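Local atomic coordinates of adhesion and penetration protein autotransporter (Haemophilus influenzae, PDB entry 3SYJ), a protein that probably acts as a secreted serine protease and promotes bacterial adherence to, and invasion of, host cells. Residues Tyr9-Asp14 against Gly207-Ala212; Asp14-Lys19 against Leu178-Thr183; Val152-Gly157 against Gly219-Ile224. All blocks are in the same frame, centred on the assembly; numbering follows the deposited sequence.

Interaction 1: Tyr9-Asp14 against Gly207-Ala212; sequences YQYYRD and GPLPIA
Leu209 pushes its CD2 methyl over one face of the Tyr12 ring, and this knob is the heart of the contact. CD2 stands 4.1 Å from the ring centroid and 25° off the normal, so it makes a CH-pi contact displaced toward the rim. Its nearest atom there is Tyr12 CZ, at 3.8 Å, with CE1 and the hydroxyl almost as close, and Leu209 CB comes within 4.0 Å of Tyr12 CE1. The same methyl also meets Tyr11, where CD2 lies 3.9 Å from Tyr11 CB. Leu209 thus fills the notch between two consecutive tyrosines of the helix; one wall is the flat ring of Tyr12, the other the CB of Tyr11, one residue earlier. Tyr12 reaches the loop because its CG is anti to its own carbonyl carbon (chi1 -59°), which swings the ring between Leu209 and Ile211. Ile211 CD1 makes a looser, oblique approach, 4.5 Å from Tyr12 CD1, and Pro210 O comes near CE1. No hydrogen bond joins the two segments; shape and apolar surface do the work. The phenol of Tyr11 bonds to the backbone N of Tyr32. Leu209 and Tyr11 both rest on Val31 of strand 29-32, Tyr12 and Ile211 share Thr3 of strand 2-4, and Ile211 also leans on Thr179 of strand 179-182, so helix 9-17 and this loop are wedged together among three strands of the protease domain.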
# COMPACT_ATOMS: atom_id res chain seq x y z
N TYR A 9 55.78 -6.64 -18.42
CA TYR A 9 55.76 -7.63 -19.49
C TYR A 9 54.33 -8.02 -19.79
O TYR A 9 54.00 -8.37 -20.92
CB TYR A 9 56.57 -8.86 -19.09
CG TYR A 9 57.10 -9.68 -20.24
CD1 TYR A 9 57.75 -9.08 -21.31
CD2 TYR A 9 56.98 -11.06 -20.24
CE1 TYR A 9 58.26 -9.85 -22.37
CE2 TYR A 9 57.48 -11.83 -21.28
CZ TYR A 9 58.11 -11.22 -22.34
OH TYR A 9 58.59 -12.01 -23.35
N GLN A 10 53.47 -7.96 -18.77
CA GLN A 10 52.08 -8.37 -18.93
C GLN A 10 51.38 -7.67 -20.09
O GLN A 10 50.56 -8.28 -20.78
CB GLN A 10 51.28 -8.18 -17.64
CG GLN A 10 49.98 -8.97 -17.62
CD GLN A 10 50.21 -10.48 -17.62
OE1 GLN A 10 51.08 -10.99 -16.91
NE2 GLN A 10 49.41 -11.21 -18.40
N TYR A 11 51.70 -6.39 -20.32
CA TYR A 11 51.09 -5.65 -21.43
C TYR A 11 51.29 -6.38 -22.75
O TYR A 11 50.37 -6.58 -23.52
CB TYR A 11 51.68 -4.25 -21.55
CG TYR A 11 51.11 -3.24 -20.59
CD1 TYR A 11 49.86 -2.67 -20.81
CD2 TYR A 11 51.84 -2.82 -19.48
CE1 TYR A 11 49.35 -1.72 -19.93
CE2 TYR A 11 51.34 -1.89 -18.60
CZ TYR A 11 50.10 -1.34 -18.83
OH TYR A 11 49.62 -0.41 -17.94
N TYR A 12 52.52 -6.78 -23.00
CA TYR A 12 52.86 -7.42 -24.25
C TYR A 12 52.25 -8.80 -24.37
O TYR A 12 51.97 -9.28 -25.47
CB TYR A 12 54.37 -7.51 -24.36
CG TYR A 12 55.09 -6.19 -24.30
CD1 TYR A 12 55.25 -5.40 -25.45
CD2 TYR A 12 55.63 -5.72 -23.11
CE1 TYR A 12 55.93 -4.19 -25.40
CE2 TYR A 12 56.30 -4.51 -23.05
CZ TYR A 12 56.45 -3.75 -24.20
OH TYR A 12 57.13 -2.55 -24.13
N ARG A 13 52.07 -9.47 -23.24
CA ARG A 13 51.46 -10.79 -23.26
C ARG A 13 49.96 -10.67 -23.49
O ARG A 13 49.40 -11.36 -24.34
CB ARG A 13 51.75 -11.54 -21.95
CG ARG A 13 53.21 -11.93 -21.74
CD ARG A 13 53.70 -12.91 -22.79
NE ARG A 13 52.65 -13.85 -23.17
CZ ARG A 13 52.27 -14.88 -22.43
NH1 ARG A 13 52.87 -15.09 -21.27
NH2 ARG A 13 51.29 -15.69 -22.84
N ASP A 14 49.31 -9.78 -22.75
CA ASP A 14 47.87 -9.56 -22.89
C ASP A 14 47.53 -9.12 -24.31
O ASP A 14 46.55 -9.57 -24.91
CB ASP A 14 47.36 -8.53 -21.87
CG ASP A 14 47.21 -9.12 -20.47
OD1 ASP A 14 47.36 -10.35 -20.32
OD2 ASP A 14 46.95 -8.34 -19.51
N GLY A 207 52.25 3.83 -31.19
CA GLY A 207 51.78 3.61 -29.83
C GLY A 207 52.86 3.34 -28.80
O GLY A 207 54.05 3.33 -29.11
N PRO A 208 52.44 3.12 -27.55
CA PRO A 208 53.38 3.00 -26.43
C PRO A 208 54.06 1.63 -26.33
O PRO A 208 54.92 1.46 -25.48
CB PRO A 208 52.48 3.21 -25.20
CG PRO A 208 51.05 3.23 -25.71
CD PRO A 208 51.05 2.84 -27.15
N LEU A 209 53.66 0.66 -27.15
CA LEU A 209 54.18 -0.69 -27.01
C LEU A 209 54.86 -1.19 -28.27
O LEU A 209 54.44 -2.19 -28.85
CB LEU A 209 53.06 -1.66 -26.61
CG LEU A 209 52.37 -1.38 -25.27
CD1 LEU A 209 51.07 -2.16 -25.17
CD2 LEU A 209 53.28 -1.69 -24.08
N PRO A 210 55.91 -0.49 -28.72
CA PRO A 210 56.60 -0.96 -29.93
C PRO A 210 57.32 -2.26 -29.63
O PRO A 210 57.92 -2.39 -28.56
CB PRO A 210 57.63 0.13 -30.20
CG PRO A 210 57.28 1.27 -29.31
CD PRO A 210 56.56 0.69 -28.14
N ILE A 211 57.27 -3.21 -30.56
CA ILE A 211 57.93 -4.49 -30.37
C ILE A 211 58.64 -4.94 -31.65
O ILE A 211 58.07 -4.90 -32.74
CB ILE A 211 56.94 -5.57 -29.90
CG1 ILE A 211 57.66 -6.85 -29.48
CG2 ILE A 211 55.88 -5.84 -30.97
CD1 ILE A 211 56.72 -7.88 -28.90
N ALA A 212 59.89 -5.35 -31.51
CA ALA A 212 60.69 -5.77 -32.65
C ALA A 212 60.81 -7.28 -32.66
O ALA A 212 60.74 -7.92 -31.61
CB ALA A 212 62.07 -5.13 -32.59

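Interaction 2: Asp14-Lys19 against Leu178-Thr183; sequences DFAENK and LTAGNT
Phe15 lays its ring against the backbone of strand 179-182 at Gly181. Starting from the helix, its CB passes 3.9 Å from Ala180 O. CG, anti to the backbone N (chi1 -154°), carries the ring out toward the strand. CD2 then comes to 3.4 Å from Gly181 N and also lies beside Ala180 CB; CE2 sits over Gly181 CA and C, and at the far end CZ approaches the same two carbons more loosely. The face contact is a CH-pi one: Gly181 CA stands 3.7 Å from the ring centroid and 28° off its normal. The ring lies directly on the main chain here. One residue on, Ala16 CB packs 3.6 Å from Ala180 CB and 3.9 Å from Leu178 CB, and the two alanine methyls let helix and strand close to 4.8 Å between the CA atoms of Ala16 and Ala180. Glu17 bends back at chi2 so that OE2 lies near Leu178 CB; a water gives a hydrogen bond to Glu17 OE2 and takes one from Leu178 N, while Glu17 OE1 is in a salt bridge with Arg56. Asn18, at positive phi, follows in a Schellman motif. Phe22 meets the Phe15 ring edge-to-face, and Val152 and Ile154 of strand 151-155 touch Phe15 and Ala16, placing the last turn of helix 9-17 across two neighbouring strands of the sheet.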
# COMPACT_ATOMS: atom_id res chain seq x y z
N ASP A 14 49.31 -9.78 -22.75
CA ASP A 14 47.87 -9.56 -22.89
C ASP A 14 47.53 -9.12 -24.31
O ASP A 14 46.55 -9.57 -24.91
CB ASP A 14 47.36 -8.53 -21.87
CG ASP A 14 47.21 -9.12 -20.47
OD1 ASP A 14 47.36 -10.35 -20.32
OD2 ASP A 14 46.95 -8.34 -19.51
N PHE A 15 48.36 -8.23 -24.85
CA PHE A 15 48.21 -7.71 -26.21
C PHE A 15 48.09 -8.88 -27.19
O PHE A 15 47.16 -8.93 -28.00
CB PHE A 15 49.40 -6.81 -26.57
CG PHE A 15 49.09 -5.77 -27.62
CD1 PHE A 15 48.59 -4.53 -27.26
CD2 PHE A 15 49.32 -6.03 -28.97
CE1 PHE A 15 48.31 -3.57 -28.22
CE2 PHE A 15 49.05 -5.07 -29.93
CZ PHE A 15 48.55 -3.83 -29.56
N ALA A 16 49.02 -9.83 -27.11
CA ALA A 16 49.07 -10.94 -28.05
C ALA A 16 47.88 -11.90 -27.90
O ALA A 16 47.41 -12.47 -28.88
CB ALA A 16 50.37 -11.70 -27.92
N GLU A 17 47.41 -12.06 -26.67
CA GLU A 17 46.33 -13.00 -26.38
C GLU A 17 44.96 -12.32 -26.39
O GLU A 17 43.95 -12.96 -26.10
CB GLU A 17 46.54 -13.69 -25.02
CG GLU A 17 47.94 -14.31 -24.79
CD GLU A 17 48.26 -15.47 -25.73
OE1 GLU A 17 47.33 -16.07 -26.31
OE2 GLU A 17 49.46 -15.79 -25.87
N ASN A 18 44.91 -11.03 -26.73
CA ASN A 18 43.66 -10.27 -26.61
C ASN A 18 43.06 -10.42 -25.22
O ASN A 18 41.86 -10.64 -25.08
CB ASN A 18 42.63 -10.70 -27.68
CG ASN A 18 42.93 -10.13 -29.06
OD1 ASN A 18 43.18 -10.88 -30.01
ND2 ASN A 18 42.93 -8.80 -29.18
N LYS A 19 43.90 -10.31 -24.20
CA LYS A 19 43.44 -10.40 -22.81
C LYS A 19 43.69 -9.09 -22.08
O LYS A 19 44.02 -8.08 -22.70
CB LYS A 19 44.11 -11.58 -22.09
CG LYS A 19 43.70 -12.90 -22.70
CD LYS A 19 44.40 -14.08 -22.05
CE LYS A 19 43.78 -15.37 -22.54
NZ LYS A 19 44.33 -16.55 -21.82
N LEU A 178 53.61 -16.29 -27.35
CA LEU A 178 53.44 -15.12 -28.20
C LEU A 178 53.69 -13.83 -27.43
O LEU A 178 53.32 -13.72 -26.27
CB LEU A 178 52.02 -15.09 -28.77
CG LEU A 178 51.63 -16.25 -29.69
CD1 LEU A 178 50.13 -16.29 -29.83
CD2 LEU A 178 52.31 -16.12 -31.06
N THR A 179 54.31 -12.86 -28.09
CA THR A 179 54.35 -11.49 -27.58
C THR A 179 53.96 -10.58 -28.73
O THR A 179 54.12 -10.96 -29.89
CB THR A 179 55.74 -11.07 -27.07
OG1 THR A 179 56.71 -11.25 -28.10
CG2 THR A 179 56.12 -11.89 -25.85
N ALA A 180 53.47 -9.39 -28.41
CA ALA A 180 52.96 -8.50 -29.44
C ALA A 180 52.88 -7.06 -28.95
O ALA A 180 53.06 -6.79 -27.77
CB ALA A 180 51.59 -8.98 -29.91
N GLY A 181 52.59 -6.14 -29.86
CA GLY A 181 52.41 -4.74 -29.52
C GLY A 181 52.25 -3.99 -30.82
O GLY A 181 52.13 -4.63 -31.87
N ASN A 182 52.25 -2.67 -30.80
CA ASN A 182 52.32 -1.96 -32.08
C ASN A 182 53.72 -2.12 -32.68
O ASN A 182 54.66 -2.51 -31.98
CB ASN A 182 51.90 -0.49 -31.97
CG ASN A 182 52.73 0.30 -30.97
OD1 ASN A 182 52.40 0.36 -29.79
ND2 ASN A 182 53.79 0.93 -31.45
N THR A 183 53.86 -1.87 -33.98
CA THR A 183 55.18 -1.97 -34.60
C THR A 183 56.03 -0.75 -34.28
O THR A 183 55.52 0.26 -33.77
CB THR A 183 55.09 -2.10 -36.13
OG1 THR A 183 54.62 -0.86 -36.69
CG2 THR A 183 54.14 -3.21 -36.50
O HOH W 1 51.27 -17.83 -26.56

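Interaction 3: Val152-Gly157 against Gly219-Ile224; sequences VRIGSG and GSPMFI
Two neighbouring strands of the antiparallel sheet in the protease domain, 152-155 and 221-224, meet here just beyond Ser218, the active-site serine inferred by similarity. Their short axes come within 4.7 Å and run at 160°. Val152 and Phe223 form a hydrogen-bonded pair: Phe223 N donates to Val152 O at 2.8 Å, nearly straight at 175°, and Val152 N returns a bond to Phe223 O at 3.0 Å. Arg153 and Met222 are the adjacent non-hydrogen-bonded pair, and CA-H...O contacts run from Met222 CA to Val152 O and from Arg153 CA to Pro221 O. On the face carrying Val152 and Phe223, Val152 CG2 packs 3.9 Å from Phe223 CB. Ile154 CG2, for its part, touches both Pro221 CD and the edge of the Phe223 ring at CE2. As in chymotrypsin-like proteases of clan PA, the segment after the probable nucleophile, Ser218, leads into a strand of the beta-barrel, and Ser220 sits at that entry, its side chain about 7 Å from that of Ser218. On the face of Arg153 and Met222 the chemistry turns polar. The Arg153 guanidinium meets Ser220 OG at its edge, within its own plane, through NH2 at 3.1 Å. A water lies close to that plane too, accepting from Arg153 NE at 2.8 Å, with a weak bond to Pro221 O. A chi1 of 79° turns Ser220 OG toward this guanidinium edge, and OG also bonds to Asp217 O. Arg153 NH2 has its salt bridge with Asp217 OD1, which also accepts from Gly157 N, so one carboxylate ties the end of strand 151-155 to the turn leading to Ser218.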
# COMPACT_ATOMS: atom_id res chain seq x y z
N VAL A 152 50.43 -3.06 -36.08
CA VAL A 152 50.85 -3.99 -35.03
C VAL A 152 51.53 -5.25 -35.58
O VAL A 152 51.41 -5.55 -36.77
CB VAL A 152 49.66 -4.44 -34.15
CG1 VAL A 152 48.97 -3.24 -33.53
CG2 VAL A 152 48.67 -5.24 -34.98
N ARG A 153 52.25 -5.96 -34.72
CA ARG A 153 52.87 -7.24 -35.09
C ARG A 153 52.81 -8.22 -33.92
O ARG A 153 52.51 -7.84 -32.78
CB ARG A 153 54.32 -7.07 -35.57
CG ARG A 153 55.34 -6.72 -34.47
CD ARG A 153 56.77 -7.11 -34.88
NE ARG A 153 56.89 -8.56 -35.07
CZ ARG A 153 57.18 -9.43 -34.10
NH1 ARG A 153 57.42 -9.01 -32.86
NH2 ARG A 153 57.25 -10.73 -34.37
N ILE A 154 53.11 -9.48 -34.18
CA ILE A 154 52.96 -10.49 -33.16
C ILE A 154 53.80 -11.69 -33.56
O ILE A 154 53.90 -12.01 -34.75
CB ILE A 154 51.48 -10.91 -33.03
CG1 ILE A 154 51.32 -12.02 -31.98
CG2 ILE A 154 50.93 -11.33 -34.38
CD1 ILE A 154 49.88 -12.41 -31.69
N GLY A 155 54.42 -12.35 -32.59
CA GLY A 155 55.25 -13.51 -32.89
C GLY A 155 55.71 -14.28 -31.68
O GLY A 155 55.47 -13.88 -30.54
N SER A 156 56.39 -15.40 -31.91
CA SER A 156 56.88 -16.21 -30.81
C SER A 156 58.39 -16.42 -30.87
O SER A 156 58.92 -17.33 -30.23
CB SER A 156 56.16 -17.55 -30.79
OG SER A 156 56.53 -18.35 -31.90
N GLY A 157 59.09 -15.59 -31.63
CA GLY A 157 60.54 -15.69 -31.70
C GLY A 157 61.22 -15.47 -30.36
O GLY A 157 60.59 -15.05 -29.40
N GLY A 219 58.45 -14.89 -40.61
CA GLY A 219 57.17 -15.41 -41.06
C GLY A 219 56.01 -14.81 -40.31
O GLY A 219 54.91 -14.71 -40.86
N SER A 220 56.24 -14.42 -39.06
CA SER A 220 55.20 -13.81 -38.23
C SER A 220 54.60 -12.60 -38.95
O SER A 220 55.29 -11.94 -39.72
CB SER A 220 55.75 -13.40 -36.86
OG SER A 220 56.47 -12.18 -36.95
N PRO A 221 53.31 -12.32 -38.69
CA PRO A 221 52.57 -11.33 -39.46
C PRO A 221 52.67 -9.91 -38.91
O PRO A 221 52.86 -9.70 -37.71
CB PRO A 221 51.12 -11.79 -39.31
CG PRO A 221 51.12 -12.81 -38.19
CD PRO A 221 52.49 -12.89 -37.62
N MET A 222 52.50 -8.95 -39.79
CA MET A 222 52.46 -7.55 -39.41
C MET A 222 51.18 -7.00 -40.03
O MET A 222 50.90 -7.25 -41.20
CB MET A 222 53.73 -6.86 -39.92
CG MET A 222 53.79 -5.36 -39.74
SD MET A 222 53.51 -4.47 -41.27
CE MET A 222 51.86 -3.91 -40.98
N PHE A 223 50.40 -6.27 -39.24
CA PHE A 223 49.08 -5.82 -39.66
C PHE A 223 48.99 -4.31 -39.69
O PHE A 223 49.62 -3.63 -38.89
CB PHE A 223 48.01 -6.34 -38.70
CG PHE A 223 48.00 -7.83 -38.55
CD1 PHE A 223 47.17 -8.61 -39.33
CD2 PHE A 223 48.82 -8.45 -37.62
CE1 PHE A 223 47.15 -10.00 -39.20
CE2 PHE A 223 48.81 -9.83 -37.47
CZ PHE A 223 47.97 -10.61 -38.27
N ILE A 224 48.20 -3.78 -40.62
CA ILE A 224 48.02 -2.34 -40.70
C ILE A 224 46.53 -1.99 -40.71
O ILE A 224 45.72 -2.71 -41.30
CB ILE A 224 48.77 -1.73 -41.92
CG1 ILE A 224 48.93 -0.21 -41.76
CG2 ILE A 224 48.09 -2.12 -43.24
CD1 ILE A 224 49.85 0.41 -42.80
O HOH W 2 55.79 -9.81 -37.38

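All three contacts are buried and lie within the protease domain, but they hold it in different ways. Interactions 1 and 2 share helix 9-17, with centres 6 Å apart: the first sets tyrosines against a loop by wholly apolar packing, the second sets Phe15 and Ala16 against a strand and adds one water between Glu17 and Leu178. Asn182 joins them, its OD1 to Leu209 N and its O to Ile211 N. Interaction 3 is strand pairing, with backbone bonds and a polar arginine-serine-water cluster near Ser218. Strands 179-182 and 151-155 are sheet neighbours, so interactions 2 and 3 continue one into the other.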